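Side-chain contact in heme oxygenase 1 (Synechocystis sp., PDB 1WE1), which opens the heme ring with oxygen and reducing equivalents to give biliverdin IXalpha, carbon monoxide and ferrous iron, probably for synthesis of photosynthetic antenna chromophores: residues A[86-89]-A[94-97]. Numbering follows the deposited sequence.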
ATOM      1  N   PHE A  86      -2.938 -16.905   6.310  1.00 47.10           N
ATOM      2  CA  PHE A  86      -1.878 -17.736   5.770  1.00 46.05           C
ATOM      3  C   PHE A  86      -0.541 -17.609   6.524  1.00 46.49           C
ATOM      4  O   PHE A  86       0.110 -18.617   6.821  1.00 48.98           O
ATOM      5  CB  PHE A  86      -1.671 -17.402   4.288  1.00 44.90           C
ATOM      6  CG  PHE A  86      -0.493 -18.101   3.673  1.00 44.14           C
ATOM      7  CD1 PHE A  86      -0.585 -19.436   3.281  1.00 44.70           C
ATOM      8  CD2 PHE A  86       0.727 -17.446   3.550  1.00 41.60           C
ATOM      9  CE1 PHE A  86       0.529 -20.117   2.778  1.00 43.69           C
ATOM     10  CE2 PHE A  86       1.844 -18.112   3.052  1.00 44.04           C
ATOM     11  CZ  PHE A  86       1.745 -19.457   2.666  1.00 44.20           C
ATOM     12  N   TYR A  87      -0.128 -16.384   6.833  1.00 44.68           N
ATOM     13  CA  TYR A  87       1.130 -16.164   7.534  1.00 41.34           C
ATOM     14  C   TYR A  87       1.061 -16.389   9.037  1.00 43.52           C
ATOM     15  O   TYR A  87       2.058 -16.757   9.655  1.00 43.92           O
ATOM     16  CB  TYR A  87       1.637 -14.751   7.259  1.00 38.10           C
ATOM     17  CG  TYR A  87       2.082 -14.562   5.840  1.00 35.95           C
ATOM     18  CD1 TYR A  87       1.292 -13.879   4.926  1.00 35.40           C
ATOM     19  CD2 TYR A  87       3.264 -15.125   5.394  1.00 35.04           C
ATOM     20  CE1 TYR A  87       1.671 -13.767   3.599  1.00 36.52           C
ATOM     21  CE2 TYR A  87       3.653 -15.026   4.076  1.00 36.23           C
ATOM     22  CZ  TYR A  87       2.856 -14.345   3.176  1.00 37.43           C
ATOM     23  OH  TYR A  87       3.258 -14.242   1.860  1.00 36.23           O
ATOM     24  N   TYR A  88      -0.112 -16.167   9.622  1.00 44.28           N
ATOM     25  CA  TYR A  88      -0.291 -16.330  11.061  1.00 45.34           C
ATOM     26  C   TYR A  88      -1.133 -17.526  11.456  1.00 45.73           C
ATOM     27  O   TYR A  88      -0.981 -18.055  12.563  1.00 47.21           O
ATOM     28  CB  TYR A  88      -0.925 -15.074  11.660  1.00 44.58           C
ATOM     29  CG  TYR A  88       0.041 -13.929  11.806  1.00 46.18           C
ATOM     30  CD1 TYR A  88       1.003 -13.922  12.825  1.00 45.52           C
ATOM     31  CD2 TYR A  88       0.012 -12.861  10.918  1.00 44.78           C
ATOM     32  CE1 TYR A  88       1.906 -12.878  12.947  1.00 45.79           C
ATOM     33  CE2 TYR A  88       0.906 -11.818  11.030  1.00 45.87           C
ATOM     34  CZ  TYR A  88       1.852 -11.828  12.040  1.00 46.11           C
ATOM     35  OH  TYR A  88       2.748 -10.791  12.112  1.00 46.11           O
ATOM     36  N   GLY A  89      -2.035 -17.939  10.576  1.00 44.39           N
ATOM     37  CA  GLY A  89      -2.882 -19.071  10.891  1.00 44.87           C
ATOM     38  C   GLY A  89      -4.194 -18.648  11.518  1.00 46.91           C
ATOM     39  O   GLY A  89      -4.434 -17.462  11.742  1.00 48.22           O
ATOM     40  N   GLN A  94      -5.527 -12.720  16.928  1.00 46.13           N
ATOM     41  CA  GLN A  94      -4.814 -12.592  18.194  1.00 46.92           C
ATOM     42  C   GLN A  94      -3.309 -12.388  18.079  1.00 46.94           C
ATOM     43  O   GLN A  94      -2.682 -11.925  19.023  1.00 47.35           O
ATOM     44  CB  GLN A  94      -5.081 -13.821  19.068  1.00 48.48           C
ATOM     45  CG  GLN A  94      -6.490 -14.417  18.954  1.00 50.16           C
ATOM     46  CD  GLN A  94      -6.704 -15.618  19.882  1.00 51.62           C
ATOM     47  OE1 GLN A  94      -7.602 -16.433  19.663  1.00 52.36           O
ATOM     48  NE2 GLN A  94      -5.882 -15.719  20.927  1.00 50.27           N
ATOM     49  N   GLU A  95      -2.725 -12.728  16.936  1.00 47.92           N
ATOM     50  CA  GLU A  95      -1.280 -12.580  16.755  1.00 49.03           C
ATOM     51  C   GLU A  95      -0.847 -11.321  16.004  1.00 48.55           C
ATOM     52  O   GLU A  95       0.276 -10.835  16.185  1.00 46.45           O
ATOM     53  CB  GLU A  95      -0.711 -13.798  16.022  1.00 51.48           C
ATOM     54  CG  GLU A  95      -0.016 -14.808  16.917  1.00 57.79           C
ATOM     55  CD  GLU A  95      -0.959 -15.459  17.909  1.00 62.63           C
ATOM     56  OE1 GLU A  95      -1.920 -16.130  17.469  1.00 65.83           O
ATOM     57  OE2 GLU A  95      -0.743 -15.301  19.131  1.00 66.54           O
ATOM     58  N   VAL A  96      -1.728 -10.807  15.152  1.00 46.83           N
ATOM     59  CA  VAL A  96      -1.401  -9.635  14.361  1.00 47.57           C
ATOM     60  C   VAL A  96      -1.273  -8.389  15.221  1.00 46.84           C
ATOM     61  O   VAL A  96      -2.050  -8.186  16.153  1.00 48.10           O
ATOM     62  CB  VAL A  96      -2.456  -9.388  13.241  1.00 47.89           C
ATOM     63  CG1 VAL A  96      -3.754  -8.829  13.832  1.00 45.35           C
ATOM     64  CG2 VAL A  96      -1.873  -8.453  12.184  1.00 46.91           C
ATOM     65  N   LYS A  97      -0.275  -7.569  14.917  1.00 46.12           N
ATOM     66  CA  LYS A  97      -0.063  -6.334  15.659  1.00 48.14           C
ATOM     67  C   LYS A  97       0.336  -5.200  14.705  1.00 47.79           C
ATOM     68  O   LYS A  97       0.702  -5.427  13.545  1.00 48.99           O
ATOM     69  CB  LYS A  97       1.018  -6.521  16.731  1.00 48.53           C
ATOM     70  CG  LYS A  97       2.430  -6.384  16.206  1.00 54.56           C
ATOM     71  CD  LYS A  97       2.800  -7.529  15.282  1.00 60.92           C
ATOM     72  CE  LYS A  97       3.927  -7.140  14.315  1.00 65.77           C
ATOM     73  NZ  LYS A  97       5.181  -6.684  14.990  1.00 68.00           N
TER
HETATM   74  O   HOH W   1       1.541  -8.257  12.655  1.00 36.29           O
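A turn between helix 77-88 and the short, weakly bonded helix 92-95, on the surface of the all-helical heme oxygenase fold, is bridged here by Tyr88, near the C-terminal end of helix 77-88, which reaches across to Glu95 and Lys97 in the segment 94-97 that runs out of the short helix. Its ring supplies the greater part of the contact. Ring atom CD1 of Tyr88 lies 3.6 Å from Glu95 CB, which approaches the ring obliquely, and Tyr88 CE1 comes within 4.2 Å of Glu95 O. Because the ring meets the glutamate at its first methylene, the carboxylate takes no part: the chain bends at chi2 (64°) and carries the charged end away, as suits an exposed acid whose aliphatic base alone does the packing. The hydroxyl end of Tyr88 works differently. A chi1 of -76° sets CG opposite the backbone C and swings the ring toward segment 94-97, and the OH of Tyr88 is joined by a hydrogen bond of 2.9 Å to water 1. That water in turn accepts a hydrogen bond from the backbone, with Lys97 N at 3.0 Å, so a long aromatic side chain with a polar tip can both pack and, through one water, link to the peptide N-H of Lys97. Lys97 adds a loose touch through its aliphatic chain, CE standing 4.4 Å from Tyr88 OH. Gly89 has positive phi (93°), where a side chain would run into the carbonyl O of Tyr88; glycine therefore lets the chain leave the helix and turn. Well away from the heme-binding residues, the turn rests against helix 36-59: Arg40 touches Tyr88 and, with Lys36, hydrogen-bonds the carbonyl O of Tyr87, while Val96 packs on Phe48 of the same helix.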